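Local coordinates for NAD(+) phosphorylase MbcT (Mycobacterium tuberculosis, PDB 6FKG), which degrades NAD(+) by phosphorolysis, releasing nicotinamide and ADP-ribose 1''-phosphate, and kills the cell unless the antitoxin MbcA blocks its active site, at residues L153-Y158 with G165-R170; T97-L102 with Q160-G165; Q11-R16 with L138-V143; V113-D118 with Q129-A134. All blocks are in the same frame, centred on the assembly; numbering follows the deposited sequence.

Contact 1: residues L153-Y158 with G165-R170; sequences LVVTAY and GQLQLR
The CD2 methyl of L167 touches both V155 and the face of the Y158 ring. This is the tight part of the contact. CD2 of L167 sits over one face of the Y158 ring, 4.0 Å from the ring centroid and 25° off the ring normal, which makes a CH-pi contact. The methyl is displaced toward the rim, close to CD2 of the tyrosine. The two side chains run past each other in opposite directions, which brings CE2 of Y158 to 3.6 Å from CB of L167. The ring gets there because CG of Y158 is anti to its backbone N (chi1 157°). The same leucine methyl meets V155 tip to tip, with CD2 of L167 4.1 Å from CG1 of V155.

The strands 150-156 and 167-174 are not paired with each other in the sheet. No hydrogen bond joins the two segments. I57 of strand 56-60 also packs on L167, and L99 packs on V155. L36 lies against Y158 from a loop. The looser side follows L167 in sequence. Q168 points away from the 153-158 segment, L169 is exposed, and R170 turns to a salt bridge with D95.

The contact joins strand 150-156 and the first residue of helix 158-161 to the start of strand 167-174 in the RES domain. It rests on dispersion and CH-pi attraction alone.

Contact 2: residues T97-L102 with Q160-G165; sequences TDLAVL and QRTRPG
A G1 beta bulge at D98 and L99, both facing W21, bends the long strand 89-103 of the RES-domain sheet here. The loop after helix 158-161 lies against this bend. Three light contacts join the two segments, and no direct hydrogen bond does.

The inner one is apolar. CD1 of L99 lies 4.2 Å from CG2 of T162, and the two side chains cross obliquely. L99 is buried and also packs on L153 and V155. The OG1 of T162 is turned to the carbonyl of Y158, back in the helix, which leaves its methyl for L99.

Nearer the surface, R163 bends at chi3 (-69°) and brings the edge of its guanidinium to the bulge. The O of D98 lies near the plane of that group, 3.7 Å from NH2 of R163. The D98 carboxylate is of opposite charge, but its OD2 stays 5.5 Å from NH2 of R163. Any attraction is probably weak and through space.

At the outer end a water links T97 to G165. Q166, next in the chain, also bonds to the backbone of T97. The water lies 2.8 Å from O of G165, to which it can donate, and 2.6 Å from OG1 of T97.

Contact 3: residues Q11-R16 with L138-V143; sequences QRIDAR and LHMQGV
I13 of helix 7-16 meets L138 and M140, which lie at a Schellman motif ending helix 126-137. H139, with positive phi, is the C-prime residue of that motif. The chain then runs on into strand 142-147.

Along the helix, Q11 comes first and points away from the turn. Its OE1 accepts a hydrogen bond from V7 N of an MbcA chain. I13, two residues on, is buried and is the residue of the helix that meets both L138 and M140. Its CG2 is anti to the backbone N (chi1 -72°, measured to CG1) and touches both partners. CD1 of L138 lies 3.7 Å from CG2 of I13, and CE of M140 lies 3.8 Å from the same methyl. Both side chains pass I13 at a slant. A134 and V131 of helix 126-137 pack on I13 as well.

D14 follows at the exposed margin. CB of D14 is 4.0 Å from CD1 of L138, and the leucine methyl also comes close to the backbone N of D14. V7 of the MbcA chain packs on both D14 and L138, so the antitoxin covers this edge. R16, last in the segment, leads its side chain away toward helix 107-112.

M140 is extended beyond CG. This carries its CE methyl past the side chain of I13 to the helix backbone, 3.6 Å from O of I13.

Contact 4: residues V113-D118 with Q129-A134; sequences VGLEND and QAVGHA
V113 and V131 are the residues whose backbones come nearest across this contact, with CA of V113 7.4 Å from CA of V131. The segment 129-134 is regular helix, the middle of helix 126-137. The segment 113-118 is mostly a connection between two helices. A Schellman motif ends helix 107-112 there: G114, at positive phi, is its C-prime residue, and the N atoms of G114 and L115 bond back to carbonyls of that helix. E116 then takes the N-cap position of helix 117-121, and its N bonds to D119 OD2.

The turn places V113 and L115 on the same partner. CG2 of V131 rests against both, and their ends also touch each other. CG2 of V131 is 3.9 Å from CD1 of L115 and 4.2 Å from CG2 of V113. The valines cross at about a right angle, while L115 comes in obliquely. That methyl of V131 is anti to its carbonyl carbon, since CG1 takes the place anti to the backbone N (chi1 171°). I13 of helix 7-16 packs on both V113 and V131, and W48 packs on L115.

MbcA packs on the same side chains. P47 of an MbcA chain lies on V131, and Q48 of that chain on L115.

Within the toxin the two segments meet through apolar side-chain atoms, with no hydrogen bond between them. The carbonyl of G114 accepts a hydrogen bond from NE2 of that Q48, so the turn also meets the antitoxin.

Contacts 1, 2 and 3 all reach one mixed sheet of the RES domain, through strands 89-103, 142-147, 150-156 and 167-174. Contacts 1 and 2 are closest, with centres about 7 Å apart. They share G165, and their segments alternate along the chain. Q141, in contact 3, ties the three together: its side chain bonds to Q166, R161 and A100. Contacts 3 and 4 have centres about 12 Å apart and meet at I13. Contact 4 is nested inside the loops closed by contacts 2 and 3. The centres of contacts 1 and 4 are about 21 Å apart, their nearest atoms about 5 Å. Contacts 3 and 4 lie where MbcA packs on the toxin; no other chain touches contact 1.

Contact 1: residues L153-Y158 with G165-R170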
loop_
_atom_site.group_PDB
_atom_site.type_symbol
_atom_site.label_atom_id
_atom_site.label_comp_id
_atom_site.label_asym_id
_atom_site.label_seq_id
_atom_site.Cartn_x
_atom_site.Cartn_y
_atom_site.Cartn_z
ATOM N N LEU B 153 41.740 14.181 -1.351
ATOM C CA LEU B 153 41.867 13.013 -0.500
ATOM C C LEU B 153 40.560 12.812 0.244
ATOM O O LEU B 153 40.061 13.731 0.897
ATOM C CB LEU B 153 43.018 13.178 0.492
ATOM C CG LEU B 153 43.100 12.108 1.582
ATOM C CD1 LEU B 153 43.292 10.715 0.977
ATOM C CD2 LEU B 153 44.209 12.448 2.570
ATOM N N VAL B 154 40.006 11.612 0.138
ATOM C CA VAL B 154 38.825 11.250 0.902
ATOM C C VAL B 154 39.248 10.270 1.975
ATOM O O VAL B 154 39.707 9.183 1.646
ATOM C CB VAL B 154 37.748 10.615 0.018
ATOM C CG1 VAL B 154 36.440 10.491 0.790
ATOM C CG2 VAL B 154 37.554 11.467 -1.234
ATOM N N VAL B 155 39.125 10.662 3.243
ATOM C CA VAL B 155 39.565 9.813 4.345
ATOM C C VAL B 155 38.349 9.143 4.980
ATOM O O VAL B 155 37.443 9.814 5.449
ATOM C CB VAL B 155 40.338 10.618 5.415
ATOM C CG1 VAL B 155 40.851 9.686 6.505
ATOM C CG2 VAL B 155 41.493 11.361 4.773
ATOM N N THR B 156 38.333 7.818 4.994
ATOM C CA THR B 156 37.103 7.099 5.322
ATOM C C THR B 156 37.225 6.406 6.669
ATOM O O THR B 156 38.184 5.669 6.905
ATOM C CB THR B 156 36.743 6.067 4.219
ATOM O OG1 THR B 156 37.866 5.222 3.958
ATOM C CG2 THR B 156 36.384 6.774 2.912
ATOM N N ALA B 157 36.252 6.672 7.550
ATOM C CA ALA B 157 36.219 6.098 8.899
ATOM C C ALA B 157 37.561 6.302 9.609
ATOM O O ALA B 157 38.148 5.367 10.161
ATOM C CB ALA B 157 35.859 4.629 8.837
ATOM N N TYR B 158 38.025 7.548 9.558
ATOM C CA TYR B 158 39.276 8.002 10.140
ATOM C C TYR B 158 39.518 7.462 11.543
ATOM O O TYR B 158 40.580 6.903 11.838
ATOM C CB TYR B 158 39.272 9.538 10.146
ATOM C CG TYR B 158 40.184 10.185 11.145
ATOM C CD1 TYR B 158 39.676 11.040 12.121
ATOM C CD2 TYR B 158 41.558 9.956 11.113
ATOM C CE1 TYR B 158 40.518 11.639 13.050
ATOM C CE2 TYR B 158 42.404 10.551 12.030
ATOM C CZ TYR B 158 41.884 11.392 12.996
ATOM O OH TYR B 158 42.738 11.983 13.906
ATOM N N GLY B 165 48.073 10.043 15.011
ATOM C CA GLY B 165 48.866 11.050 14.337
ATOM C C GLY B 165 48.996 10.927 12.830
ATOM O O GLY B 165 49.809 11.631 12.233
ATOM N N GLN B 166 48.216 10.038 12.215
ATOM C CA GLN B 166 48.183 9.933 10.755
ATOM C C GLN B 166 47.516 11.169 10.167
ATOM O O GLN B 166 47.873 11.630 9.082
ATOM C CB GLN B 166 47.449 8.670 10.303
ATOM C CG GLN B 166 48.296 7.411 10.371
ATOM C CD GLN B 166 47.758 6.303 9.485
ATOM O OE1 GLN B 166 46.956 5.482 9.926
ATOM N NE2 GLN B 166 48.194 6.277 8.228
ATOM N N LEU B 167 46.535 11.692 10.887
ATOM C CA LEU B 167 45.974 12.993 10.570
ATOM C C LEU B 167 46.248 13.917 11.751
ATOM O O LEU B 167 45.895 13.603 12.878
ATOM C CB LEU B 167 44.473 12.903 10.295
ATOM C CG LEU B 167 43.973 12.759 8.862
ATOM C CD1 LEU B 167 44.568 11.536 8.199
ATOM C CD2 LEU B 167 42.461 12.665 8.887
ATOM N N GLN B 168 46.892 15.049 11.494
ATOM C CA GLN B 168 47.220 15.982 12.563
ATOM C C GLN B 168 46.857 17.400 12.180
ATOM O O GLN B 168 47.387 17.938 11.203
ATOM C CB GLN B 168 48.707 15.903 12.912
ATOM C CG GLN B 168 49.119 14.592 13.568
ATOM C CD GLN B 168 50.621 14.476 13.748
ATOM O OE1 GLN B 168 51.390 14.671 12.804
ATOM N NE2 GLN B 168 51.046 14.164 14.965
ATOM N N LEU B 169 45.947 17.998 12.945
ATOM C CA LEU B 169 45.550 19.386 12.719
ATOM C C LEU B 169 46.706 20.303 13.096
ATOM O O LEU B 169 47.173 20.265 14.229
ATOM C CB LEU B 169 44.310 19.739 13.539
ATOM C CG LEU B 169 43.817 21.175 13.397
ATOM C CD1 LEU B 169 43.362 21.433 11.959
ATOM C CD2 LEU B 169 42.701 21.470 14.397
ATOM N N ARG B 170 47.169 21.109 12.144
ATOM C CA ARG B 170 48.316 21.992 12.369
ATOM C C ARG B 170 47.869 23.413 12.649
ATOM O O ARG B 170 48.481 24.114 13.435
ATOM C CB ARG B 170 49.257 21.995 11.160
ATOM C CG ARG B 170 50.019 20.704 10.946
ATOM C CD ARG B 170 50.495 20.119 12.271
ATOM N NE ARG B 170 51.704 19.321 12.100
ATOM C CZ ARG B 170 52.060 18.317 12.897
ATOM N NH1 ARG B 170 51.293 17.968 13.925
ATOM N NH2 ARG B 170 53.182 17.651 12.660
#

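Contact 2: residues T97-L102 with Q160-G165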
loop_
_atom_site.group_PDB
_atom_site.type_symbol
_atom_site.label_atom_id
_atom_site.label_comp_id
_atom_site.label_asym_id
_atom_site.label_seq_id
_atom_site.Cartn_x
_atom_site.Cartn_y
_atom_site.Cartn_z
ATOM N N THR B 97 49.919 11.598 7.203
ATOM C CA THR B 97 51.143 10.801 7.229
ATOM C C THR B 97 50.888 9.326 6.957
ATOM O O THR B 97 50.114 8.677 7.660
ATOM C CB THR B 97 51.867 10.931 8.587
ATOM O OG1 THR B 97 52.112 12.316 8.856
ATOM C CG2 THR B 97 53.200 10.164 8.576
ATOM N N ASP B 98 51.554 8.820 5.921
ATOM C CA ASP B 98 51.517 7.413 5.531
ATOM C C ASP B 98 50.109 6.815 5.430
ATOM O O ASP B 98 49.890 5.676 5.831
ATOM C CB ASP B 98 52.360 6.591 6.507
ATOM C CG ASP B 98 53.821 6.996 6.489
ATOM O OD1 ASP B 98 54.334 7.326 5.397
ATOM O OD2 ASP B 98 54.455 6.988 7.562
ATOM N N LEU B 99 49.169 7.576 4.876
ATOM C CA LEU B 99 47.801 7.089 4.710
ATOM C C LEU B 99 47.759 6.075 3.574
ATOM O O LEU B 99 48.234 6.349 2.468
ATOM C CB LEU B 99 46.835 8.247 4.432
ATOM C CG LEU B 99 45.363 8.039 4.794
ATOM C CD1 LEU B 99 45.204 7.950 6.298
ATOM C CD2 LEU B 99 44.475 9.144 4.221
ATOM N N ALA B 100 47.213 4.896 3.857
ATOM C CA ALA B 100 47.115 3.827 2.866
ATOM C C ALA B 100 45.911 4.077 1.983
ATOM O O ALA B 100 44.778 3.808 2.377
ATOM C CB ALA B 100 47.014 2.449 3.548
ATOM N N VAL B 101 46.150 4.603 0.786
ATOM C CA VAL B 101 45.054 5.077 -0.040
ATOM C C VAL B 101 45.010 4.409 -1.408
ATOM O O VAL B 101 46.043 4.056 -1.979
ATOM C CB VAL B 101 45.136 6.608 -0.242
ATOM C CG1 VAL B 101 45.061 7.320 1.096
ATOM C CG2 VAL B 101 46.429 6.976 -0.973
ATOM N N LEU B 102 43.797 4.216 -1.919
ATOM C CA LEU B 102 43.604 3.847 -3.311
ATOM C C LEU B 102 43.991 5.033 -4.196
ATOM O O LEU B 102 43.393 6.104 -4.092
ATOM C CB LEU B 102 42.152 3.443 -3.563
ATOM C CG LEU B 102 41.823 3.016 -4.999
ATOM C CD1 LEU B 102 42.539 1.721 -5.379
ATOM C CD2 LEU B 102 40.313 2.858 -5.126
ATOM N N GLN B 160 38.369 4.930 13.334
ATOM C CA GLN B 160 38.577 3.491 13.516
ATOM C C GLN B 160 39.783 2.959 12.762
ATOM O O GLN B 160 40.358 1.940 13.140
ATOM C CB GLN B 160 37.345 2.697 13.060
ATOM C CG GLN B 160 36.211 2.665 14.052
ATOM C CD GLN B 160 35.496 3.985 14.117
ATOM O OE1 GLN B 160 35.202 4.595 13.087
ATOM N NE2 GLN B 160 35.221 4.447 15.329
ATOM N N ARG B 161 40.159 3.644 11.688
ATOM C CA ARG B 161 41.083 3.056 10.729
ATOM C C ARG B 161 42.476 3.657 10.703
ATOM O O ARG B 161 43.336 3.168 9.976
ATOM C CB ARG B 161 40.482 3.147 9.342
ATOM C CG ARG B 161 39.106 2.593 9.308
ATOM C CD ARG B 161 38.924 1.755 8.101
ATOM N NE ARG B 161 37.872 0.769 8.291
ATOM C CZ ARG B 161 37.190 0.257 7.281
ATOM N NH1 ARG B 161 37.477 0.671 6.062
ATOM N NH2 ARG B 161 36.234 -0.644 7.488
ATOM N N THR B 162 42.703 4.706 11.484
ATOM C CA THR B 162 44.004 5.351 11.470
ATOM C C THR B 162 44.743 5.205 12.796
ATOM O O THR B 162 44.157 5.234 13.879
ATOM C CB THR B 162 43.896 6.851 11.109
ATOM O OG1 THR B 162 43.245 7.558 12.172
ATOM C CG2 THR B 162 43.130 7.047 9.790
ATOM N N ARG B 163 46.048 5.014 12.682
ATOM C CA ARG B 163 46.930 5.008 13.824
ATOM C C ARG B 163 47.136 6.443 14.291
ATOM O O ARG B 163 46.975 7.377 13.499
ATOM C CB ARG B 163 48.250 4.332 13.452
ATOM C CG ARG B 163 48.035 3.012 12.731
ATOM C CD ARG B 163 49.340 2.382 12.267
ATOM N NE ARG B 163 49.968 3.150 11.193
ATOM C CZ ARG B 163 49.603 3.093 9.914
ATOM N NH1 ARG B 163 48.602 2.306 9.542
ATOM N NH2 ARG B 163 50.236 3.828 9.007
ATOM N N PRO B 164 47.449 6.626 15.587
ATOM C CA PRO B 164 47.684 7.951 16.173
ATOM C C PRO B 164 48.570 8.848 15.314
ATOM O O PRO B 164 49.670 8.448 14.920
ATOM C CB PRO B 164 48.383 7.632 17.508
ATOM C CG PRO B 164 48.474 6.125 17.591
ATOM C CD PRO B 164 47.493 5.574 16.616
ATOM N N GLY B 165 48.073 10.043 15.011
ATOM C CA GLY B 165 48.866 11.050 14.337
ATOM C C GLY B 165 48.996 10.927 12.830
ATOM O O GLY B 165 49.809 11.631 12.233
HETATM O O HOH W 1 50.188 13.480 10.161
#

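Contact 3: residues Q11-R16 with L138-V143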
loop_
_atom_site.group_PDB
_atom_site.type_symbol
_atom_site.label_atom_id
_atom_site.label_comp_id
_atom_site.label_asym_id
_atom_site.label_seq_id
_atom_site.Cartn_x
_atom_site.Cartn_y
_atom_site.Cartn_z
ATOM N N GLN B 11 37.087 -6.807 -6.411
ATOM C CA GLN B 11 38.282 -7.553 -6.791
ATOM C C GLN B 11 39.284 -6.645 -7.489
ATOM O O GLN B 11 40.485 -6.691 -7.206
ATOM C CB GLN B 11 37.930 -8.728 -7.702
ATOM C CG GLN B 11 39.037 -9.769 -7.811
ATOM C CD GLN B 11 39.087 -10.705 -6.604
ATOM O OE1 GLN B 11 38.202 -10.682 -5.746
ATOM N NE2 GLN B 11 40.120 -11.541 -6.545
ATOM N N ARG B 12 38.786 -5.814 -8.398
ATOM C CA ARG B 12 39.659 -4.924 -9.156
ATOM C C ARG B 12 40.336 -3.920 -8.239
ATOM O O ARG B 12 41.525 -3.651 -8.381
ATOM C CB ARG B 12 38.876 -4.197 -10.247
ATOM C CG ARG B 12 38.475 -5.085 -11.398
ATOM C CD ARG B 12 39.655 -5.910 -11.869
ATOM N NE ARG B 12 39.575 -6.198 -13.295
ATOM C CZ ARG B 12 39.818 -5.307 -14.251
ATOM N NH1 ARG B 12 40.155 -4.062 -13.936
ATOM N NH2 ARG B 12 39.718 -5.662 -15.523
ATOM N N ILE B 13 39.582 -3.363 -7.299
ATOM C CA ILE B 13 40.150 -2.379 -6.387
ATOM C C ILE B 13 41.192 -3.031 -5.475
ATOM O O ILE B 13 42.272 -2.474 -5.253
ATOM C CB ILE B 13 39.039 -1.682 -5.572
ATOM C CG1 ILE B 13 38.266 -0.728 -6.500
ATOM C CG2 ILE B 13 39.631 -0.916 -4.386
ATOM C CD1 ILE B 13 36.993 -0.187 -5.924
ATOM N N ASP B 14 40.887 -4.218 -4.963
ATOM C CA ASP B 14 41.867 -4.971 -4.173
ATOM C C ASP B 14 43.159 -5.204 -4.957
ATOM O O ASP B 14 44.260 -5.085 -4.410
ATOM C CB ASP B 14 41.285 -6.318 -3.728
ATOM C CG ASP B 14 42.292 -7.167 -2.959
ATOM O OD1 ASP B 14 42.429 -6.977 -1.737
ATOM O OD2 ASP B 14 42.951 -8.025 -3.578
ATOM N N ALA B 15 43.017 -5.545 -6.239
ATOM C CA ALA B 15 44.167 -5.778 -7.113
ATOM C C ALA B 15 45.011 -4.520 -7.267
ATOM O O ALA B 15 46.234 -4.603 -7.348
ATOM C CB ALA B 15 43.706 -6.270 -8.478
ATOM N N ARG B 16 44.362 -3.358 -7.320
ATOM C CA ARG B 16 45.095 -2.089 -7.380
ATOM C C ARG B 16 45.917 -1.887 -6.113
ATOM O O ARG B 16 47.044 -1.394 -6.161
ATOM C CB ARG B 16 44.149 -0.897 -7.555
ATOM C CG ARG B 16 43.274 -0.919 -8.794
ATOM C CD ARG B 16 44.090 -0.777 -10.059
ATOM N NE ARG B 16 44.951 0.405 -10.053
ATOM C CZ ARG B 16 45.783 0.710 -11.044
ATOM N NH1 ARG B 16 45.849 -0.074 -12.109
ATOM N NH2 ARG B 16 46.548 1.794 -10.974
ATOM N N LEU B 138 37.146 -2.614 1.866
ATOM C CA LEU B 138 38.415 -3.349 1.863
ATOM C C LEU B 138 39.404 -2.853 2.922
ATOM O O LEU B 138 40.566 -3.254 2.927
ATOM C CB LEU B 138 39.077 -3.266 0.481
ATOM C CG LEU B 138 38.291 -3.976 -0.618
ATOM C CD1 LEU B 138 38.837 -3.616 -2.003
ATOM C CD2 LEU B 138 38.327 -5.484 -0.386
ATOM N N HIS B 139 38.923 -1.980 3.802
ATOM C CA HIS B 139 39.697 -1.428 4.907
ATOM C C HIS B 139 40.839 -0.533 4.451
ATOM O O HIS B 139 41.831 -0.385 5.150
ATOM C CB HIS B 139 40.232 -2.553 5.809
ATOM C CG HIS B 139 39.181 -3.164 6.676
ATOM N ND1 HIS B 139 38.179 -3.969 6.175
ATOM C CD2 HIS B 139 38.958 -3.068 8.008
ATOM C CE1 HIS B 139 37.390 -4.349 7.163
ATOM N NE2 HIS B 139 37.841 -3.819 8.286
ATOM N N MET B 140 40.703 0.066 3.274
ATOM C CA MET B 140 41.665 1.069 2.850
ATOM C C MET B 140 41.393 2.340 3.641
ATOM O O MET B 140 40.266 2.574 4.052
ATOM C CB MET B 140 41.563 1.327 1.348
ATOM C CG MET B 140 41.897 0.119 0.523
ATOM S SD MET B 140 41.693 0.393 -1.235
ATOM C CE MET B 140 42.437 -1.118 -1.891
ATOM N N GLN B 141 42.419 3.153 3.859
ATOM C CA GLN B 141 42.271 4.308 4.727
ATOM C C GLN B 141 41.678 5.500 3.980
ATOM O O GLN B 141 41.188 6.448 4.588
ATOM C CB GLN B 141 43.616 4.677 5.346
ATOM C CG GLN B 141 44.110 3.648 6.353
ATOM C CD GLN B 141 45.328 4.123 7.096
ATOM O OE1 GLN B 141 46.310 4.546 6.489
ATOM N NE2 GLN B 141 45.277 4.058 8.419
ATOM N N GLY B 142 41.687 5.441 2.653
ATOM C CA GLY B 142 41.055 6.499 1.898
ATOM C C GLY B 142 41.275 6.375 0.412
ATOM O O GLY B 142 41.777 5.362 -0.076
ATOM N N VAL B 143 40.895 7.419 -0.312
ATOM C CA VAL B 143 41.032 7.408 -1.760
ATOM C C VAL B 143 41.652 8.732 -2.203
ATOM O O VAL B 143 41.214 9.806 -1.778
ATOM C CB VAL B 143 39.675 7.210 -2.467
ATOM C CG1 VAL B 143 39.882 7.081 -3.987
ATOM C CG2 VAL B 143 38.930 5.962 -1.907
#

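Contact 4: residues V113-D118 with Q129-A134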
loop_
_atom_site.group_PDB
_atom_site.type_symbol
_atom_site.label_atom_id
_atom_site.label_comp_id
_atom_site.label_asym_id
_atom_site.label_seq_id
_atom_site.Cartn_x
_atom_site.Cartn_y
_atom_site.Cartn_z
ATOM N N VAL B 113 39.049 0.987 -12.722
ATOM C CA VAL B 113 37.845 0.854 -11.894
ATOM C C VAL B 113 36.581 1.413 -12.572
ATOM O O VAL B 113 35.547 1.573 -11.930
ATOM C CB VAL B 113 38.034 1.527 -10.499
ATOM C CG1 VAL B 113 39.203 0.877 -9.761
ATOM C CG2 VAL B 113 38.242 3.047 -10.609
ATOM N N GLY B 114 36.673 1.713 -13.866
ATOM C CA GLY B 114 35.506 2.085 -14.649
ATOM C C GLY B 114 35.058 3.535 -14.563
ATOM O O GLY B 114 33.922 3.852 -14.917
ATOM N N LEU B 115 35.940 4.421 -14.109
ATOM C CA LEU B 115 35.585 5.832 -13.971
ATOM C C LEU B 115 36.177 6.687 -15.083
ATOM O O LEU B 115 37.244 6.386 -15.607
ATOM C CB LEU B 115 36.051 6.387 -12.628
ATOM C CG LEU B 115 35.474 5.758 -11.363
ATOM C CD1 LEU B 115 36.154 6.378 -10.150
ATOM C CD2 LEU B 115 33.965 5.932 -11.324
ATOM N N GLU B 116 35.473 7.759 -15.427
ATOM C CA GLU B 116 35.950 8.724 -16.413
ATOM C C GLU B 116 35.645 10.111 -15.882
ATOM O O GLU B 116 35.065 10.243 -14.806
ATOM C CB GLU B 116 35.302 8.498 -17.776
ATOM C CG GLU B 116 35.723 7.193 -18.439
ATOM C CD GLU B 116 35.439 7.164 -19.932
ATOM O OE1 GLU B 116 34.546 7.908 -20.391
ATOM O OE2 GLU B 116 36.122 6.400 -20.649
ATOM N N ASN B 117 36.030 11.146 -16.620
ATOM C CA ASN B 117 35.918 12.507 -16.100
ATOM C C ASN B 117 34.474 12.879 -15.783
ATOM O O ASN B 117 34.207 13.601 -14.818
ATOM C CB ASN B 117 36.536 13.505 -17.091
ATOM C CG ASN B 117 38.054 13.497 -17.046
ATOM O OD1 ASN B 117 38.653 13.262 -15.995
ATOM N ND2 ASN B 117 38.685 13.769 -18.185
ATOM N N ASP B 118 33.551 12.342 -16.581
ATOM C CA ASP B 118 32.115 12.480 -16.342
ATOM C C ASP B 118 31.733 12.077 -14.927
ATOM O O ASP B 118 30.903 12.721 -14.279
ATOM C CB ASP B 118 31.326 11.630 -17.335
ATOM C CG ASP B 118 31.311 12.228 -18.716
ATOM O OD1 ASP B 118 32.252 12.985 -19.035
ATOM O OD2 ASP B 118 30.364 11.945 -19.482
ATOM N N GLN B 129 30.871 6.940 -5.843
ATOM C CA GLN B 129 30.433 6.453 -4.528
ATOM C C GLN B 129 30.628 4.950 -4.384
ATOM O O GLN B 129 31.015 4.467 -3.323
ATOM C CB GLN B 129 28.970 6.815 -4.280
ATOM C CG GLN B 129 28.758 8.300 -4.007
ATOM C CD GLN B 129 27.299 8.647 -3.798
ATOM O OE1 GLN B 129 26.424 8.135 -4.495
ATOM N NE2 GLN B 129 27.026 9.507 -2.824
ATOM N N ALA B 130 30.364 4.204 -5.451
ATOM C CA ALA B 130 30.563 2.762 -5.410
ATOM C C ALA B 130 32.036 2.444 -5.199
ATOM O O ALA B 130 32.383 1.518 -4.461
ATOM C CB ALA B 130 30.059 2.111 -6.683
ATOM N N VAL B 131 32.903 3.223 -5.840
ATOM C CA VAL B 131 34.339 3.013 -5.699
ATOM C C VAL B 131 34.807 3.350 -4.273
ATOM O O VAL B 131 35.566 2.579 -3.664
ATOM C CB VAL B 131 35.129 3.843 -6.752
ATOM C CG1 VAL B 131 36.617 3.805 -6.464
ATOM C CG2 VAL B 131 34.849 3.312 -8.158
ATOM N N GLY B 132 34.359 4.481 -3.732
ATOM C CA GLY B 132 34.697 4.836 -2.354
ATOM C C GLY B 132 34.150 3.810 -1.374
ATOM O O GLY B 132 34.819 3.430 -0.412
ATOM N N HIS B 133 32.929 3.346 -1.619
ATOM C CA HIS B 133 32.331 2.312 -0.781
ATOM C C HIS B 133 33.218 1.068 -0.748
ATOM O O HIS B 133 33.501 0.519 0.313
ATOM C CB HIS B 133 30.948 1.954 -1.299
ATOM C CG HIS B 133 30.203 0.979 -0.440
ATOM N ND1 HIS B 133 29.063 0.335 -0.873
ATOM C CD2 HIS B 133 30.409 0.561 0.832
ATOM C CE1 HIS B 133 28.608 -0.451 0.090
ATOM N NE2 HIS B 133 29.413 -0.336 1.132
ATOM N N ALA B 134 33.658 0.626 -1.917
ATOM C CA ALA B 134 34.470 -0.590 -2.002
ATOM C C ALA B 134 35.827 -0.415 -1.314
ATOM O O ALA B 134 36.306 -1.331 -0.650
ATOM C CB ALA B 134 34.664 -0.996 -3.460
#